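Local structure of cytochrome c'' (Methylophilus methylotrophus, 1GU2) at residues E6-V9 against Y10-T13; P21-E24 against A25-I28; T54-P57 against A58-G61; D90-T93 against K94-D98; K32-F35 against N36-F39. The protein carries a covalently attached heme c and, as a monomeric c-type cytochrome, probably takes part in electron transfer. All blocks are in the same frame, centred on the assembly; numbering follows the deposited sequence.

Contact 1: E6-V9 against Y10-T13; sequences EKLV and YKYT
Helix 2-19 shows here how one turn of an alpha helix pairs the Glu6 side chain with that of Tyr10, and the Thr13 hydroxyl with the backbone carbonyl of Val9. The Tyr10 hydroxyl donates to the Glu6 carboxylate, OH to OE1 at 2.7 Å. It lands on the anti lone pair of OE1, and OE1 lies in the plane of the ring at its edge. The two side chains run alongside each other, pointing the same way, with carboxylate and ring planes 58° apart. Glu6 gets there as an extended chain with CG anti to the backbone N (chi1 -174°), so that its methylene CG also passes 3.8 Å from Tyr10 CE1. At Val9 the carbonyl O is gripped twice, by Thr13 N at 2.9 Å and by Thr13 OG1 at 2.7 Å. These donors come from opposite faces of the carbonyl plane, the hydroxyl well above it, which binds the threonine oxygen into the helix itself. Leu8 and Tyr12 travel side by side as well, CB of Leu8 touching Tyr12 CE2 at 4.1 Å. Lys11 reaches past the turn to a salt bridge with Glu89. The buried face of the turn lies between two helices: Leu8 and Tyr12 meet Glu89 of helix 85-100, while Val9, Tyr12 and Thr13 pack on helix 106-118.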
# COMPACT_ATOMS: atom_id res chain seq x y z
N GLU A 6 -0.51 -0.78 -12.18
CA GLU A 6 0.22 0.26 -12.87
C GLU A 6 -0.70 1.42 -13.27
O GLU A 6 -0.35 2.59 -13.12
CB GLU A 6 0.94 -0.33 -14.10
CG GLU A 6 1.83 0.65 -14.81
CD GLU A 6 2.42 0.16 -16.11
OE1 GLU A 6 2.73 1.01 -17.00
OE2 GLU A 6 2.65 -1.06 -16.25
N LYS A 7 -1.87 1.12 -13.82
CA LYS A 7 -2.79 2.19 -14.20
C LYS A 7 -3.24 3.01 -13.00
O LYS A 7 -3.45 4.23 -13.12
CB LYS A 7 -3.97 1.57 -14.95
CG LYS A 7 -3.62 1.03 -16.34
CD LYS A 7 -4.86 0.61 -17.12
CE LYS A 7 -5.61 -0.52 -16.41
NZ LYS A 7 -6.90 -0.78 -17.14
N LEU A 8 -3.40 2.40 -11.83
CA LEU A 8 -3.76 3.13 -10.60
C LEU A 8 -2.65 4.09 -10.21
O LEU A 8 -2.94 5.19 -9.70
CB LEU A 8 -4.11 2.20 -9.46
CG LEU A 8 -5.49 1.53 -9.56
CD1 LEU A 8 -5.57 0.45 -8.49
CD2 LEU A 8 -6.64 2.50 -9.42
N VAL A 9 -1.39 3.75 -10.43
CA VAL A 9 -0.32 4.72 -10.09
C VAL A 9 -0.51 6.00 -10.87
O VAL A 9 -0.41 7.09 -10.33
CB VAL A 9 1.06 4.09 -10.40
CG1 VAL A 9 2.20 5.11 -10.21
CG2 VAL A 9 1.34 2.90 -9.52
N TYR A 10 -0.83 5.94 -12.20
CA TYR A 10 -1.06 7.18 -12.94
C TYR A 10 -2.25 7.96 -12.44
O TYR A 10 -2.22 9.18 -12.32
CB TYR A 10 -1.27 6.99 -14.45
CG TYR A 10 -0.13 6.18 -15.02
CD1 TYR A 10 -0.45 4.88 -15.41
CD2 TYR A 10 1.16 6.67 -15.15
CE1 TYR A 10 0.53 4.06 -15.94
CE2 TYR A 10 2.13 5.82 -15.68
CZ TYR A 10 1.81 4.54 -16.08
OH TYR A 10 2.79 3.71 -16.60
N LYS A 11 -3.33 7.24 -12.17
CA LYS A 11 -4.55 7.87 -11.67
C LYS A 11 -4.27 8.65 -10.40
O LYS A 11 -4.58 9.84 -10.28
CB LYS A 11 -5.67 6.84 -11.45
CG LYS A 11 -6.94 7.44 -10.92
CD LYS A 11 -8.07 6.45 -10.75
CE LYS A 11 -9.25 7.10 -10.04
NZ LYS A 11 -10.42 6.13 -10.07
N TYR A 12 -3.67 8.00 -9.41
CA TYR A 12 -3.42 8.69 -8.14
C TYR A 12 -2.34 9.77 -8.29
O TYR A 12 -2.40 10.80 -7.58
CB TYR A 12 -3.02 7.69 -7.05
CG TYR A 12 -4.16 6.79 -6.62
CD1 TYR A 12 -5.38 7.26 -6.24
CD2 TYR A 12 -3.95 5.41 -6.59
CE1 TYR A 12 -6.42 6.39 -5.85
CE2 TYR A 12 -4.98 4.55 -6.19
CZ TYR A 12 -6.19 5.05 -5.84
OH TYR A 12 -7.18 4.17 -5.45
N THR A 13 -1.38 9.57 -9.19
CA THR A 13 -0.40 10.65 -9.41
C THR A 13 -1.06 11.90 -9.92
O THR A 13 -0.76 13.02 -9.45
CB THR A 13 0.65 10.19 -10.43
OG1 THR A 13 1.41 9.08 -9.86
CG2 THR A 13 1.60 11.34 -10.72

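Contact 2: P21-E24 against A25-I28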
# COMPACT_ATOMS: atom_id res chain seq x y z
N PRO A 21 0.68 20.66 -6.11
CA PRO A 21 1.41 20.84 -7.36
C PRO A 21 2.90 20.50 -7.35
O PRO A 21 3.46 20.12 -8.40
CB PRO A 21 1.18 22.33 -7.65
CG PRO A 21 -0.17 22.62 -7.06
CD PRO A 21 -0.11 21.86 -5.79
N MET A 22 3.57 20.60 -6.19
CA MET A 22 4.98 20.21 -6.16
C MET A 22 5.17 18.71 -6.32
O MET A 22 6.27 18.27 -6.66
CB MET A 22 5.63 20.75 -4.88
CG MET A 22 5.80 22.33 -4.97
SD MET A 22 6.64 22.80 -3.51
CE MET A 22 8.28 22.17 -3.91
N TYR A 23 4.13 17.92 -6.11
CA TYR A 23 4.22 16.48 -6.36
C TYR A 23 4.02 16.21 -7.81
O TYR A 23 2.93 16.56 -8.35
CB TYR A 23 3.18 15.75 -5.53
CG TYR A 23 3.21 14.25 -5.69
CD1 TYR A 23 2.41 13.57 -6.59
CD2 TYR A 23 4.05 13.47 -4.92
CE1 TYR A 23 2.45 12.21 -6.73
CE2 TYR A 23 4.11 12.10 -5.02
CZ TYR A 23 3.29 11.48 -5.94
OH TYR A 23 3.29 10.11 -6.09
N GLU A 24 4.98 15.61 -8.46
CA GLU A 24 4.95 15.42 -9.92
C GLU A 24 4.95 13.99 -10.40
O GLU A 24 4.41 13.68 -11.47
CB GLU A 24 6.18 16.12 -10.54
CG GLU A 24 5.97 17.64 -10.41
CD GLU A 24 7.09 18.44 -11.01
OE1 GLU A 24 8.13 17.90 -11.42
OE2 GLU A 24 6.90 19.66 -11.04
N ALA A 25 5.57 13.09 -9.64
CA ALA A 25 5.77 11.70 -10.03
C ALA A 25 5.96 10.88 -8.79
O ALA A 25 6.42 11.36 -7.76
CB ALA A 25 6.98 11.62 -10.95
N PRO A 26 5.63 9.60 -8.87
CA PRO A 26 5.84 8.72 -7.70
C PRO A 26 7.27 8.58 -7.23
O PRO A 26 8.23 8.57 -8.02
CB PRO A 26 5.39 7.35 -8.22
CG PRO A 26 4.59 7.57 -9.42
CD PRO A 26 4.94 8.93 -9.97
N SER A 27 7.43 8.40 -5.93
CA SER A 27 8.68 8.07 -5.30
C SER A 27 8.59 6.71 -4.64
O SER A 27 7.88 6.57 -3.64
CB SER A 27 8.96 9.07 -4.17
OG SER A 27 10.08 8.63 -3.41
N ILE A 28 9.30 5.75 -5.22
CA ILE A 28 9.28 4.45 -4.58
C ILE A 28 10.01 4.44 -3.24
O ILE A 28 9.63 3.65 -2.36
CB ILE A 28 9.84 3.43 -5.55
CG1 ILE A 28 8.62 3.14 -6.47
CG2 ILE A 28 10.43 2.14 -5.08
CD1 ILE A 28 9.20 2.89 -7.79
O HOH W 1 7.38 14.62 -7.28
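Tyr23 reaches forward so that the Ala25 carbonyl oxygen sits over one face of its phenol ring. This is a compact irregular loop between helix 2-19 and helix 28-36, and it has no direct hydrogen bond across its two halves; the packing of ring on backbone is the direct contact between them. The ring is turned inward because CG stands anti to the backbone N (chi1 -178°), which carries the phenol forward along the chain rather than back toward Met22. The Ala25 oxygen is displaced toward the hydroxyl end of the ring, 3.6 Å from CZ of Tyr23. Farther on, the tyrosine OH rests 3.3 Å from Pro26 CA and 4.1 Å from Pro26 CB, so the rigid proline lies just beyond the end of the phenol. That hydroxyl is also hydrogen-bonded to Asn111 OD1, an oxygen that receives Ser27 N as well; one asparagine of helix 106-118 thereby holds both Tyr23 and Ser27. Ser27 takes the N-cap position of helix 28-36, its OG bonded to the backbone N of Asp30. Pro26 packs on Val9 and Thr13 of helix 2-19. Beside Glu24 a water closes a small bridge: it accepts from Glu24 N at 2.9 Å and donates weakly to the Ala25 O, 3.4 Å from the water oxygen.

Contact 3: T54-P57 against A58-G61; sequences TNNP and ANVG
Thr54 turns its CB toward the chain that returns as Asn59 to Gly61, and its two branches divide the work. From CB the hydroxyl OG1 sits between the backbone N and the carbonyl carbon (chi1 83°), where it meets CB of Asn59 at 3.7 Å, the two side chains crossing at about a right angle. The same OG1 receives a weak bond from Asn56 N at 3.5 Å. The methyl tip, CG2, goes the other way: it lies 3.6 Å from Val60 O and 4.0 Å from Gly61 CA. Thr54 itself is the first residue to leave helix 49-53, with a positive phi, and directly follows His53, an axial ligand of the heme iron. Beyond it the chain makes a type I beta turn from Asn56 to Asn59, with Pro57 and Ala58 at its corners. The turn is closed by Asn59 N donating to Asn56 O at 3.0 Å, an N-H well above the carbonyl plane but nearly straight (164°). The Asn56 side-chain amide lies beside Ala58 and Asn59, its plane 65° from that of the Asn59 amide. If Asn56 were an alanine, the Asn59 side chain would probably lose its flat neighbour and be freer to turn. Pro57 carries a backbone hydrogen bond to Ala74, and Gly61 one to Ile70.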
# COMPACT_ATOMS: atom_id res chain seq x y z
N THR A 54 4.61 -7.77 6.80
CA THR A 54 6.05 -8.00 6.86
C THR A 54 6.76 -6.85 6.17
O THR A 54 6.15 -5.97 5.56
CB THR A 54 6.51 -9.38 6.35
OG1 THR A 54 6.64 -9.38 4.92
CG2 THR A 54 5.58 -10.50 6.62
N ASN A 55 8.10 -6.86 6.27
CA ASN A 55 8.85 -5.79 5.60
C ASN A 55 9.12 -5.99 4.13
O ASN A 55 9.86 -5.28 3.44
CB ASN A 55 10.22 -5.48 6.28
CG ASN A 55 11.16 -6.64 6.21
OD1 ASN A 55 11.00 -7.57 5.43
ND2 ASN A 55 12.18 -6.60 7.08
N ASN A 56 8.59 -6.92 3.48
CA ASN A 56 8.53 -7.35 2.09
C ASN A 56 7.09 -7.70 1.69
O ASN A 56 6.58 -8.77 2.03
CB ASN A 56 9.50 -8.53 1.87
CG ASN A 56 9.76 -8.84 0.42
OD1 ASN A 56 10.66 -9.60 0.00
ND2 ASN A 56 8.99 -8.24 -0.44
N PRO A 57 6.49 -6.85 0.86
CA PRO A 57 5.10 -7.12 0.42
C PRO A 57 4.92 -8.24 -0.56
O PRO A 57 3.80 -8.62 -0.93
CB PRO A 57 4.72 -5.76 -0.17
CG PRO A 57 5.99 -5.19 -0.69
CD PRO A 57 7.02 -5.59 0.31
N ALA A 58 5.96 -8.92 -1.04
CA ALA A 58 5.99 -10.12 -1.81
C ALA A 58 5.81 -11.34 -0.91
O ALA A 58 5.56 -12.44 -1.44
CB ALA A 58 7.28 -10.21 -2.61
N ASN A 59 5.90 -11.20 0.41
CA ASN A 59 5.73 -12.32 1.33
C ASN A 59 4.31 -12.45 1.86
O ASN A 59 3.52 -11.51 1.82
CB ASN A 59 6.65 -12.25 2.60
CG ASN A 59 7.98 -12.83 2.21
OD1 ASN A 59 8.57 -13.87 2.30
ND2 ASN A 59 8.65 -11.89 1.62
N VAL A 60 3.99 -13.61 2.41
CA VAL A 60 2.74 -13.81 3.14
C VAL A 60 2.84 -13.12 4.48
O VAL A 60 3.81 -13.27 5.20
CB VAL A 60 2.50 -15.31 3.27
CG1 VAL A 60 1.37 -15.57 4.24
CG2 VAL A 60 2.19 -15.94 1.92
N GLY A 61 1.84 -12.34 4.83
CA GLY A 61 1.73 -11.62 6.06
C GLY A 61 0.92 -12.35 7.11
O GLY A 61 0.45 -13.49 6.91

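Contact 4: D90-T93 against K94-D98; sequences DEFT and KHCND. With HEC (heme c), chain C.
The unusual feature of this helical turn is His95, which binds the iron of heme c through NE2 at 2.0 Å. The other axial ligand is His53, giving the bis-histidine iron of this oxidised protein. His95 puts CG anti to its backbone N (chi1 -168°), which swings the imidazole off the helix and onto the metal; heme CHA then stands over one face of the imidazole ring. Its backbone N bonds Glu91 O at 2.9 Å. One turn earlier, Glu91 CB touches O1A of a heme propionate at 3.5 Å. Glu91 OE2 lies 4.0 Å from Lys94 NZ, beyond a salt bridge, though the opposite charges are likely to attract. One residue on from each of Glu91 and His95, Phe92 and Cys96 form a sulfur-aromatic contact: SG of Cys96 is 3.6 Å from Phe92 CE1 and lies obliquely, 40° off the ring normal. That sulfur is disulfide-bonded to Cys104. At Thr93 the carbonyl O takes two bonds, from Asn97 N at 3.0 Å and from Asn97 ND2 at 2.9 Å, which arrive from opposite faces of its plane. Replacing Asn97 by a leucine would probably cost Thr93 O its side-chain donor, the helical N-H remaining. Thr93 OG1 bonds Asp103 OD2. Helix 85-100 faces the heme through His95 and packs on helix 106-118, Phe92 meeting Lys109 and Phe112, with the loop residue Asp103 touching Cys96 and Asn97.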
# COMPACT_ATOMS: atom_id res chain seq x y z
N ASP A 90 -12.22 1.48 -3.48
CA ASP A 90 -13.04 1.65 -2.28
C ASP A 90 -12.48 0.83 -1.15
O ASP A 90 -12.47 1.25 0.01
CB ASP A 90 -14.48 1.23 -2.65
CG ASP A 90 -15.16 2.06 -3.70
OD1 ASP A 90 -14.80 3.26 -3.81
OD2 ASP A 90 -16.08 1.54 -4.42
N GLU A 91 -12.02 -0.39 -1.43
CA GLU A 91 -11.47 -1.24 -0.35
C GLU A 91 -10.21 -0.63 0.23
O GLU A 91 -10.00 -0.71 1.45
CB GLU A 91 -11.22 -2.67 -0.87
CG GLU A 91 -12.50 -3.34 -1.27
CD GLU A 91 -13.43 -3.78 -0.14
OE1 GLU A 91 -12.98 -3.89 1.02
OE2 GLU A 91 -14.62 -4.02 -0.47
N PHE A 92 -9.35 -0.02 -0.58
CA PHE A 92 -8.13 0.59 -0.07
C PHE A 92 -8.45 1.81 0.78
O PHE A 92 -7.87 2.01 1.84
CB PHE A 92 -7.20 0.95 -1.23
CG PHE A 92 -5.75 1.30 -0.89
CD1 PHE A 92 -5.16 1.09 0.31
CD2 PHE A 92 -4.95 1.83 -1.87
CE1 PHE A 92 -3.83 1.36 0.58
CE2 PHE A 92 -3.61 2.12 -1.68
CZ PHE A 92 -3.06 1.89 -0.44
N THR A 93 -9.42 2.60 0.36
CA THR A 93 -9.92 3.71 1.17
C THR A 93 -10.44 3.21 2.52
O THR A 93 -10.08 3.76 3.60
CB THR A 93 -11.02 4.46 0.41
OG1 THR A 93 -10.42 5.23 -0.65
CG2 THR A 93 -11.74 5.44 1.32
N LYS A 94 -11.25 2.16 2.53
CA LYS A 94 -11.76 1.61 3.80
C LYS A 94 -10.61 1.14 4.68
O LYS A 94 -10.57 1.36 5.88
CB LYS A 94 -12.76 0.51 3.55
CG LYS A 94 -14.10 0.97 2.99
CD LYS A 94 -14.98 -0.29 2.68
CE LYS A 94 -16.32 -0.03 2.07
NZ LYS A 94 -16.86 -1.31 1.47
N HIS A 95 -9.62 0.46 4.07
CA HIS A 95 -8.49 -0.08 4.86
C HIS A 95 -7.63 1.01 5.45
O HIS A 95 -7.22 0.93 6.61
CB HIS A 95 -7.66 -1.00 3.94
CG HIS A 95 -6.64 -1.83 4.66
ND1 HIS A 95 -6.94 -2.60 5.78
CD2 HIS A 95 -5.34 -2.07 4.41
CE1 HIS A 95 -5.86 -3.26 6.16
NE2 HIS A 95 -4.85 -2.96 5.32
N CYS A 96 -7.33 2.04 4.68
CA CYS A 96 -6.60 3.18 5.24
C CYS A 96 -7.36 3.78 6.42
O CYS A 96 -6.79 4.07 7.47
CB CYS A 96 -6.39 4.26 4.16
SG CYS A 96 -5.21 3.78 2.85
N ASN A 97 -8.67 3.96 6.26
CA ASN A 97 -9.49 4.45 7.37
C ASN A 97 -9.41 3.58 8.60
O ASN A 97 -9.29 4.07 9.72
CB ASN A 97 -10.97 4.59 6.94
CG ASN A 97 -11.24 5.93 6.29
OD1 ASN A 97 -11.47 6.93 6.99
ND2 ASN A 97 -11.19 6.04 5.00
N ASP A 98 -9.48 2.27 8.43
CA ASP A 98 -9.37 1.31 9.52
C ASP A 98 -8.02 1.42 10.24
O ASP A 98 -7.89 1.56 11.43
CB ASP A 98 -9.51 -0.13 9.02
CG ASP A 98 -10.91 -0.68 9.06
OD1 ASP A 98 -11.08 -1.71 8.34
OD2 ASP A 98 -11.81 -0.15 9.76
FE HEC C . -3.19 -4.06 5.09
CHA HEC C . -5.18 -5.83 2.93
CHB HEC C . -2.10 -2.15 2.48
CHC HEC C . -1.61 -1.99 7.32
CHD HEC C . -4.02 -6.22 7.62
NA HEC C . -3.51 -4.03 3.11
C1A HEC C . -4.39 -4.84 2.37
C2A HEC C . -4.35 -4.47 0.98
C3A HEC C . -3.45 -3.48 0.85
C4A HEC C . -2.96 -3.17 2.17
CMA HEC C . -3.03 -2.73 -0.44
CAA HEC C . -5.19 -5.13 -0.12
CBA HEC C . -6.52 -4.39 -0.37
CGA HEC C . -7.34 -5.04 -1.43
O1A HEC C . -8.59 -4.96 -1.34
O2A HEC C . -6.80 -5.64 -2.37
NB HEC C . -2.09 -2.39 4.92
C1B HEC C . -1.77 -1.73 3.77
C2B HEC C . -1.06 -0.50 4.10
C3B HEC C . -0.94 -0.45 5.46
C4B HEC C . -1.57 -1.64 5.97
CMB HEC C . -0.54 0.54 3.09
CAB HEC C . -0.27 0.62 6.35
CBB HEC C . -0.89 2.00 6.14
NC HEC C . -2.87 -4.11 7.06
C1C HEC C . -2.15 -3.17 7.81
C2C HEC C . -2.03 -3.63 9.17
C3C HEC C . -2.68 -4.83 9.26
C4C HEC C . -3.21 -5.12 7.96
CMC HEC C . -1.22 -2.85 10.23
CAC HEC C . -2.79 -5.80 10.43
CBC HEC C . -3.42 -5.18 11.67
ND HEC C . -4.35 -5.68 5.23
C1D HEC C . -4.60 -6.43 6.39
C2D HEC C . -5.63 -7.39 6.14
C3D HEC C . -6.10 -7.17 4.87
C4D HEC C . -5.21 -6.19 4.27
CMD HEC C . -6.14 -8.44 7.14
CAD HEC C . -7.36 -7.80 4.24
CBD HEC C . -7.15 -9.27 3.81
CGD HEC C . -6.65 -9.43 2.39
O1D HEC C . -6.06 -10.49 2.04
O2D HEC C . -6.85 -8.50 1.57

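Contact 5: K32-F35 against N36-F39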
# COMPACT_ATOMS: atom_id res chain seq x y z
N LYS A 32 8.20 3.03 0.16
CA LYS A 32 8.81 2.09 1.06
C LYS A 32 8.89 2.63 2.49
O LYS A 32 8.62 1.93 3.48
CB LYS A 32 10.21 1.68 0.51
CG LYS A 32 10.90 0.66 1.37
CD LYS A 32 12.26 0.28 0.82
CE LYS A 32 12.79 -0.98 1.46
NZ LYS A 32 13.84 -1.59 0.62
N ILE A 33 9.26 3.92 2.64
CA ILE A 33 9.30 4.51 3.97
C ILE A 33 7.92 4.52 4.58
O ILE A 33 7.81 4.19 5.77
CB ILE A 33 9.89 5.92 3.89
CG1 ILE A 33 11.38 5.92 3.59
CG2 ILE A 33 9.58 6.70 5.18
CD1 ILE A 33 11.97 7.26 3.20
N PHE A 34 6.90 4.85 3.82
CA PHE A 34 5.53 4.86 4.31
C PHE A 34 5.15 3.46 4.81
O PHE A 34 4.53 3.30 5.85
CB PHE A 34 4.63 5.31 3.16
CG PHE A 34 3.15 5.10 3.35
CD1 PHE A 34 2.54 3.96 2.79
CD2 PHE A 34 2.38 6.01 4.05
CE1 PHE A 34 1.18 3.76 2.89
CE2 PHE A 34 1.01 5.81 4.16
CZ PHE A 34 0.46 4.68 3.60
N PHE A 35 5.51 2.41 4.09
CA PHE A 35 5.16 1.02 4.42
C PHE A 35 5.80 0.55 5.71
O PHE A 35 5.18 -0.23 6.44
CB PHE A 35 5.56 0.14 3.23
CG PHE A 35 5.23 -1.32 3.34
CD1 PHE A 35 3.91 -1.78 3.35
CD2 PHE A 35 6.24 -2.27 3.46
CE1 PHE A 35 3.61 -3.13 3.48
CE2 PHE A 35 5.97 -3.63 3.57
CZ PHE A 35 4.64 -4.05 3.58
N ASN A 36 7.02 1.01 5.97
CA ASN A 36 7.77 0.58 7.15
C ASN A 36 7.70 1.52 8.32
O ASN A 36 8.16 1.18 9.42
CB ASN A 36 9.24 0.34 6.76
CG ASN A 36 9.36 -0.88 5.87
OD1 ASN A 36 9.36 -2.01 6.33
ND2 ASN A 36 9.50 -0.65 4.56
N ARG A 37 7.17 2.72 8.15
CA ARG A 37 7.24 3.73 9.20
C ARG A 37 6.43 3.35 10.40
O ARG A 37 5.28 2.96 10.27
CB ARG A 37 6.72 5.07 8.65
CG ARG A 37 6.66 6.14 9.74
CD ARG A 37 6.07 7.44 9.29
NE ARG A 37 6.19 7.80 7.93
CZ ARG A 37 5.80 8.12 6.73
NH1 ARG A 37 6.69 8.40 5.75
NH2 ARG A 37 4.51 8.19 6.36
N LYS A 38 6.99 3.50 11.62
CA LYS A 38 6.26 3.25 12.81
C LYS A 38 5.44 4.47 13.15
O LYS A 38 5.96 5.56 13.37
CB LYS A 38 7.20 2.93 13.96
CG LYS A 38 7.81 1.53 13.80
CD LYS A 38 9.03 1.32 14.69
CE LYS A 38 10.09 0.48 13.99
NZ LYS A 38 11.43 1.06 14.24
N PHE A 39 4.13 4.26 13.21
CA PHE A 39 3.20 5.30 13.64
C PHE A 39 2.69 4.95 15.02
O PHE A 39 2.83 3.84 15.52
CB PHE A 39 2.07 5.45 12.61
CG PHE A 39 1.34 4.17 12.26
CD1 PHE A 39 0.39 3.61 13.10
CD2 PHE A 39 1.59 3.55 11.04
CE1 PHE A 39 -0.32 2.46 12.73
CE2 PHE A 39 0.92 2.40 10.66
CZ PHE A 39 -0.04 1.83 11.50
O HOH W 2 3.56 2.15 8.30
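Helix 28-36 ends here, with Asn36 N still donating to Lys32 O at 3.1 Å and Arg37 N making a weak bond to Ile33 O as the chain leaves helical geometry. Asn36 doubles the last regular turn with its side chain: ND2 donates to the same Lys32 O at 2.9 Å, reaching it from the opposite face of the carbonyl plane to the backbone N. The amide also meets the edge of Phe35, ND2 lying 3.8 Å from CD2 with amide and ring planes 85° apart. Arg37 bends at chi3 (-28°), folding its guanidinium back over the helix it has just left. One face of the guanidinium rests on Phe34 CA, NH1 comes 3.4 Å from Ile33 CG2, and NH2 stands 3.8 Å from Phe34 CD2 at the edge of that ring, the planes being 74° apart. The cationic end therefore packs against apolar side chains and backbone. A water lies at the helix end, 2.9 Å from Phe34 O and 2.7 Å from Arg37 O, and cannot donate to every acceptor around it at once. Inward, Phe34 touches the heme and Cys104, and Phe35 wedges against Cys49, a covalent heme attachment, and the axial ligand His53, while its backbone bonds Ala50 of helix 49-53. Beyond the helix end the chain enters strand 39-40, where Phe39 pairs by its backbone with Ala47 of strand 46-47.

How the contacts relate
Read from the N terminus, the five contacts are local and run in series, none nesting in or crossing another. Contact 1 is a turn of helix 2-19, and contact 2 is the loop that leads from it to helix 28-36; they touch, with Val9 CG1 3.5 Å from Pro26 CG. Contact 5 ends that second helix and meets contact 3, the loop that follows helix 49-53, with Thr54 O 3.1 Å from Phe35 CE2. Contact 4, on helix 85-100, touches none of the others, its nearest atoms about 5 Å from contact 1 and about 6 Å from contact 5. Contacts 4 and 5 touch the heme; contact 3 follows the axial ligand His53 in the chain, and Tyr23 of contact 2 is about 14 Å from the heme.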